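Local coordinates for protein imelysin (PDB 3OYV) that belongs to the imelysin family, is probably an outer-membrane metal-binding protein, and has relatives implicated in bacterial iron uptake, at residues A112-Y117 / G343-E348; Y125-Y130 / W282-A287. One frame throughout, in Å; residues are numbered along the deposited sequence. Where two conformers were deposited one is given.

How the contacts relate
The two contacts, with centres about 15 Å apart, each tie the first half of this largely helical chain to its second half, and contact 2 falls within the span of chain that contact 1 closes. They also touch directly: O of E114 lies 2.8 Å from OH of Y125, a probable though weak hydrogen bond, and CE2 of F344 packs 3.6 Å from CG of W282. K93 joins them further, its NZ holding carboxylates of E114 in contact 1 and E286 in contact 2. An unidentified molecule, probably from crystallisation, is modelled as covalently linked to E114, hydrogen-bonded to H345 and close to E286, which suggests that the two contacts border one pocket.

Contact 1 of 2, residues A112-Y117 / G343-E348; sequences AVESWY and GFHTLE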
loop_
_atom_site.group_PDB
_atom_site.type_symbol
_atom_site.label_atom_id
_atom_site.label_comp_id
_atom_site.label_asym_id
_atom_site.label_seq_id
_atom_site.Cartn_x
_atom_site.Cartn_y
_atom_site.Cartn_z
ATOM N N ALA A 112 8.317 -14.710 5.246
ATOM C CA ALA A 112 7.472 -14.320 4.117
ATOM C C ALA A 112 6.478 -13.201 4.449
ATOM O O ALA A 112 5.805 -12.722 3.554
ATOM C CB ALA A 112 6.699 -15.549 3.588
ATOM N N VAL A 113 6.326 -12.882 5.736
ATOM C CA VAL A 113 5.277 -11.957 6.181
ATOM C C VAL A 113 5.597 -10.492 5.814
ATOM O O VAL A 113 6.509 -9.876 6.382
ATOM C CB VAL A 113 5.049 -12.093 7.692
ATOM C CG1 VAL A 113 4.024 -11.054 8.220
ATOM C CG2 VAL A 113 4.546 -13.528 8.038
ATOM N N GLU A 114 4.804 -9.919 4.913
ATOM C CA GLU A 114 4.957 -8.530 4.512
ATOM C C GLU A 114 4.741 -7.593 5.699
ATOM O O GLU A 114 3.730 -7.671 6.386
ATOM C CB GLU A 114 3.944 -8.202 3.406
ATOM C CG GLU A 114 3.797 -6.698 3.096
ATOM C CD GLU A 114 2.585 -6.379 2.226
ATOM O OE1 GLU A 114 2.353 -7.110 1.246
ATOM O OE2 GLU A 114 1.862 -5.382 2.512
ATOM N N SER A 115 5.694 -6.702 5.935
ATOM C CA SER A 115 5.700 -5.710 7.022
ATOM C C SER A 115 6.047 -6.312 8.399
ATOM O O SER A 115 5.823 -5.683 9.443
ATOM C CB SER A 115 4.427 -4.871 7.096
ATOM O OG SER A 115 4.295 -4.031 5.971
ATOM N N TRP A 116 6.681 -7.493 8.441
ATOM C CA TRP A 116 7.053 -8.044 9.730
ATOM C C TRP A 116 8.206 -7.312 10.398
ATOM O O TRP A 116 8.320 -7.344 11.609
ATOM C CB TRP A 116 7.373 -9.530 9.632
ATOM C CG TRP A 116 8.781 -9.926 9.173
ATOM C CD1 TRP A 116 9.173 -10.233 7.903
ATOM C CD2 TRP A 116 9.957 -10.057 9.986
ATOM N NE1 TRP A 116 10.506 -10.565 7.872
ATOM C CE2 TRP A 116 11.001 -10.488 9.140
ATOM C CE3 TRP A 116 10.213 -9.895 11.346
ATOM C CZ2 TRP A 116 12.306 -10.702 9.609
ATOM C CZ3 TRP A 116 11.499 -10.143 11.821
ATOM C CH2 TRP A 116 12.519 -10.550 10.952
ATOM N N TYR A 117 9.081 -6.652 9.619
ATOM C CA TYR A 117 10.255 -6.084 10.227
ATOM C C TYR A 117 9.851 -5.105 11.312
ATOM O O TYR A 117 10.531 -4.970 12.326
ATOM C CB TYR A 117 11.130 -5.330 9.245
ATOM C CG TYR A 117 11.607 -6.029 8.011
ATOM C CD1 TYR A 117 12.071 -7.339 8.030
ATOM C CD2 TYR A 117 11.615 -5.378 6.802
ATOM C CE1 TYR A 117 12.541 -7.932 6.881
ATOM C CE2 TYR A 117 12.113 -5.953 5.651
ATOM C CZ TYR A 117 12.561 -7.248 5.690
ATOM O OH TYR A 117 13.026 -7.809 4.518
ATOM N N GLY A 343 12.100 0.612 -2.436
ATOM C CA GLY A 343 10.745 0.713 -1.969
ATOM C C GLY A 343 10.591 0.761 -0.476
ATOM O O GLY A 343 11.558 0.668 0.296
ATOM N N PHE A 344 9.321 0.842 -0.064
ATOM C CA PHE A 344 9.000 0.963 1.343
ATOM C C PHE A 344 9.628 -0.131 2.217
ATOM O O PHE A 344 10.041 0.126 3.338
ATOM C CB PHE A 344 7.498 0.945 1.552
ATOM C CG PHE A 344 6.800 2.268 1.318
ATOM C CD1 PHE A 344 7.037 3.318 2.190
ATOM C CD2 PHE A 344 5.873 2.433 0.284
ATOM C CE1 PHE A 344 6.366 4.484 2.051
ATOM C CE2 PHE A 344 5.184 3.628 0.140
ATOM C CZ PHE A 344 5.464 4.677 1.015
ATOM N N HIS A 345 9.625 -1.381 1.731
ATOM C CA HIS A 345 10.093 -2.453 2.564
ATOM C C HIS A 345 11.622 -2.513 2.692
ATOM O O HIS A 345 12.133 -3.016 3.667
ATOM C CB HIS A 345 9.488 -3.773 2.146
ATOM C CG HIS A 345 8.008 -3.787 2.317
ATOM N ND1 HIS A 345 7.401 -3.661 3.554
ATOM C CD2 HIS A 345 7.017 -3.900 1.412
ATOM C CE1 HIS A 345 6.087 -3.693 3.389
ATOM N NE2 HIS A 345 5.832 -3.813 2.096
ATOM N N THR A 346 12.333 -1.989 1.712
ATOM C CA THR A 346 13.788 -1.829 1.848
ATOM C C THR A 346 14.100 -0.772 2.892
ATOM O O THR A 346 14.952 -0.978 3.741
ATOM C CB THR A 346 14.476 -1.526 0.497
ATOM O OG1 THR A 346 14.307 -2.655 -0.353
ATOM C CG2 THR A 346 15.964 -1.307 0.729
ATOM N N LEU A 347 13.392 0.356 2.853
ATOM C CA LEU A 347 13.585 1.333 3.923
ATOM C C LEU A 347 13.200 0.766 5.266
ATOM O O LEU A 347 13.874 1.014 6.246
ATOM C CB LEU A 347 12.820 2.586 3.602
ATOM C CG LEU A 347 13.207 3.826 4.363
ATOM C CD1 LEU A 347 14.719 4.057 4.429
ATOM C CD2 LEU A 347 12.471 5.034 3.680
ATOM N N GLU A 348 12.117 -0.005 5.283
ATOM C CA GLU A 348 11.716 -0.674 6.515
ATOM C C GLU A 348 12.852 -1.547 7.092
ATOM O O GLU A 348 13.145 -1.512 8.294
ATOM C CB GLU A 348 10.454 -1.529 6.247
ATOM C CG GLU A 348 9.753 -2.074 7.482
ATOM C CD GLU A 348 8.764 -3.188 7.133
ATOM O OE1 GLU A 348 8.719 -3.614 5.969
ATOM O OE2 GLU A 348 8.088 -3.657 8.068
HETATM O O HOH W 1 8.531 -6.398 5.997
#
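E114 meets the imidazole of H345 with the middle of its chain: CG lies 3.7 Å from NE2. Setting CG anti to the backbone N (chi1 168°) carries the extended chain obliquely past this ring, the carboxylate plane well inclined to it, while OE2 is hydrogen-bonded to K93 and modelled as covalently linked to an unidentified bound molecule. The next residue, S115, is the third of a type II beta turn running from V113 to W116, and its positive phi suits that position. Its OG approaches the ring at the edge, 3.2 Å from CE1 of H345, a contact with the ring carbon, since the hydrogen bond of OG goes to D124. The backbone of S115 also approaches E348, with CA 3.3 Å from OE2; that oxygen is hydrogen-bonded to S118.

Here the turn faces the GxHxxE signature of imelysin-like proteins, formed by G343, H345 and E348 on helix 343-351. Within the signature, ND1 of H345 donates to OE1 of E348 over 2.8 Å at 173°. The acceptor lies in the ring plane and is met on its syn side, although the donor stands 32° out of the carboxylate plane. This bond sets the rotation of the imidazole, whose NE2 is hydrogen-bonded to the same unidentified molecule. A second donor grips OE1 of E348: a water 2.8 Å away, which also accepts a weak bond from the backbone N of S115.

Y117 ends the segment against the same helix. Its ring edge reaches the helix backbone, CE2 being 3.5 Å from O of H345, and CD2 lies 3.5 Å from OE1 of E348, with ring and carboxylate steeply inclined to each other. The bridging water rests over one face of this ring, toward its rim, while OH is hydrogen-bonded to Q309.

Contact 2 of 2, residues Y125-Y130 / W282-A287; sequences YTNNIY and WEKSEA
N127 and E283 join helix 121-137 to the end of helix 265-283 through a nearly straight bond: ND2 of N127 donates to OE1 of E283 over 2.9 Å at 166°. OE1 lies in the amide plane and is met close to the line of its own C-O bond, while OE2 is taken by H120 and R279, so both carboxylate oxygens have donors. Alongside, the two CB atoms of N127 and E283 pack 3.5 Å apart.

At the next residue, N128 directs its amide at a backbone carbonyl. With CG opposite the carbonyl carbon (chi1 -62°), ND2 reaches O of E283 over 3.0 Å at 160°, the donor tilted from the carbonyl plane. That carbonyl begins a type I turn to E286, whose own N bonds it only weakly at 3.3 Å, so the asparagine supplies a second donor. The other amide atom, OD1, accepts from K93, which also forms a salt bridge with OE1 of E286. An alanine in place of N128 would probably cost E283 O its stronger donor and K93 one acceptor.

K284 contributes its aliphatic chain, CE lying 3.6 Å from OD1 of N127, while NZ pairs with E280. The two amides do different work: N127 pairs with a carboxylate, N128 with a backbone carbonyl and K93. Through K93, this helix-end contact connects to E286, a carboxylate close to the bound molecule.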
loop_
_atom_site.group_PDB
_atom_site.type_symbol
_atom_site.label_atom_id
_atom_site.label_comp_id
_atom_site.label_asym_id
_atom_site.label_seq_id
_atom_site.Cartn_x
_atom_site.Cartn_y
_atom_site.Cartn_z
ATOM N N TYR A 125 -2.392 -4.591 6.624
ATOM C CA TYR A 125 -3.435 -5.306 5.890
ATOM C C TYR A 125 -4.812 -4.735 6.226
ATOM O O TYR A 125 -5.696 -4.696 5.365
ATOM C CB TYR A 125 -3.403 -6.819 6.140
ATOM C CG TYR A 125 -2.049 -7.510 6.005
ATOM C CD1 TYR A 125 -0.965 -6.927 5.328
ATOM C CD2 TYR A 125 -1.864 -8.757 6.588
ATOM C CE1 TYR A 125 0.274 -7.557 5.287
ATOM C CE2 TYR A 125 -0.645 -9.388 6.540
ATOM C CZ TYR A 125 0.426 -8.797 5.884
ATOM O OH TYR A 125 1.647 -9.462 5.915
ATOM N N THR A 126 -4.981 -4.293 7.471
ATOM C CA THR A 126 -6.214 -3.634 7.890
ATOM C C THR A 126 -6.411 -2.334 7.103
ATOM O O THR A 126 -7.514 -2.055 6.612
ATOM C CB THR A 126 -6.223 -3.364 9.397
ATOM O OG1 THR A 126 -6.042 -4.583 10.099
ATOM C CG2 THR A 126 -7.527 -2.738 9.866
ATOM N N ASN A 127 -5.334 -1.548 6.956
ATOM C CA ASN A 127 -5.406 -0.335 6.121
ATOM C C ASN A 127 -5.771 -0.638 4.691
ATOM O O ASN A 127 -6.501 0.118 4.058
ATOM C CB ASN A 127 -4.083 0.436 6.179
ATOM C CG ASN A 127 -3.922 1.239 7.449
ATOM O OD1 ASN A 127 -4.893 1.521 8.157
ATOM N ND2 ASN A 127 -2.677 1.603 7.762
ATOM N N ASN A 128 -5.299 -1.768 4.173
ATOM C CA ASN A 128 -5.693 -2.183 2.841
ATOM C C ASN A 128 -7.226 -2.388 2.755
ATOM O O ASN A 128 -7.866 -2.049 1.762
ATOM C CB ASN A 128 -5.018 -3.490 2.395
ATOM C CG ASN A 128 -3.479 -3.440 2.302
ATOM O OD1 ASN A 128 -2.871 -4.510 2.353
ATOM N ND2 ASN A 128 -2.859 -2.264 2.172
ATOM N N ILE A 129 -7.800 -2.961 3.804
ATOM C CA ILE A 129 -9.259 -3.139 3.840
ATOM C C ILE A 129 -9.960 -1.771 3.970
ATOM O O ILE A 129 -10.996 -1.537 3.346
ATOM C CB ILE A 129 -9.696 -4.122 4.940
ATOM C CG1 ILE A 129 -9.048 -5.508 4.744
ATOM C CG2 ILE A 129 -11.217 -4.212 4.977
ATOM C CD1 ILE A 129 -9.255 -6.142 3.409
ATOM N N TYR A 130 -9.385 -0.859 4.758
ATOM C CA TYR A 130 -9.941 0.485 4.822
ATOM C C TYR A 130 -9.880 1.216 3.497
ATOM O O TYR A 130 -10.707 2.076 3.261
ATOM C CB TYR A 130 -9.283 1.306 5.929
ATOM C CG TYR A 130 -9.656 0.848 7.315
ATOM C CD1 TYR A 130 -10.944 0.401 7.588
ATOM C CD2 TYR A 130 -8.736 0.871 8.354
ATOM C CE1 TYR A 130 -11.306 -0.018 8.853
ATOM C CE2 TYR A 130 -9.096 0.455 9.641
ATOM C CZ TYR A 130 -10.379 0.018 9.860
ATOM O OH TYR A 130 -10.743 -0.397 11.124
ATOM N N TRP A 282 -0.275 5.119 1.641
ATOM C CA TRP A 282 0.064 4.056 0.692
ATOM C C TRP A 282 -0.849 2.838 0.874
ATOM O O TRP A 282 -1.497 2.358 -0.052
ATOM C CB TRP A 282 1.521 3.591 0.830
ATOM C CG TRP A 282 1.751 2.423 -0.076
ATOM C CD1 TRP A 282 1.814 1.117 0.288
ATOM C CD2 TRP A 282 1.855 2.460 -1.508
ATOM N NE1 TRP A 282 1.956 0.334 -0.825
ATOM C CE2 TRP A 282 1.965 1.123 -1.947
ATOM C CE3 TRP A 282 1.814 3.469 -2.463
ATOM C CZ2 TRP A 282 2.097 0.793 -3.291
ATOM C CZ3 TRP A 282 1.970 3.134 -3.795
ATOM C CH2 TRP A 282 2.081 1.810 -4.198
ATOM N N GLU A 283 -0.945 2.390 2.121
ATOM C CA GLU A 283 -1.717 1.176 2.417
ATOM C C GLU A 283 -3.209 1.430 2.140
ATOM O O GLU A 283 -3.928 0.539 1.649
ATOM C CB GLU A 283 -1.430 0.760 3.858
ATOM C CG GLU A 283 -0.008 0.335 4.091
ATOM C CD GLU A 283 0.447 0.284 5.536
ATOM O OE1 GLU A 283 -0.215 0.877 6.417
ATOM O OE2 GLU A 283 1.562 -0.286 5.731
ATOM N N LYS A 284 -3.661 2.648 2.439
ATOM C CA LYS A 284 -5.045 3.026 2.162
ATOM C C LYS A 284 -5.315 3.359 0.700
ATOM O O LYS A 284 -6.446 3.711 0.330
ATOM C CB LYS A 284 -5.457 4.173 3.066
ATOM C CG LYS A 284 -5.523 3.758 4.523
ATOM C CD LYS A 284 -6.027 4.889 5.356
ATOM C CE LYS A 284 -6.401 4.480 6.762
ATOM N NZ LYS A 284 -6.914 5.653 7.535
ATOM N N SER A 285 -4.310 3.199 -0.170
ATOM C CA SER A 285 -4.487 3.342 -1.606
ATOM C C SER A 285 -4.569 2.014 -2.304
ATOM O O SER A 285 -4.780 2.008 -3.506
ATOM C CB SER A 285 -3.344 4.163 -2.234
ATOM O OG SER A 285 -2.181 3.398 -2.492
ATOM N N GLU A 286 -4.409 0.890 -1.609
ATOM C CA GLU A 286 -4.238 -0.380 -2.321
ATOM C C GLU A 286 -5.511 -0.985 -2.903
ATOM O O GLU A 286 -5.417 -1.954 -3.632
ATOM C CB GLU A 286 -3.449 -1.393 -1.500
ATOM C CG GLU A 286 -2.020 -0.950 -1.198
ATOM C CD GLU A 286 -1.187 -1.983 -0.443
ATOM O OE1 GLU A 286 -1.362 -3.214 -0.649
ATOM O OE2 GLU A 286 -0.354 -1.566 0.361
ATOM N N ALA A 287 -6.685 -0.393 -2.640
ATOM C CA ALA A 287 -7.907 -0.741 -3.375
ATOM C C ALA A 287 -8.002 -0.071 -4.742
ATOM O O ALA A 287 -8.919 -0.368 -5.497
ATOM C CB ALA A 287 -9.173 -0.453 -2.540
#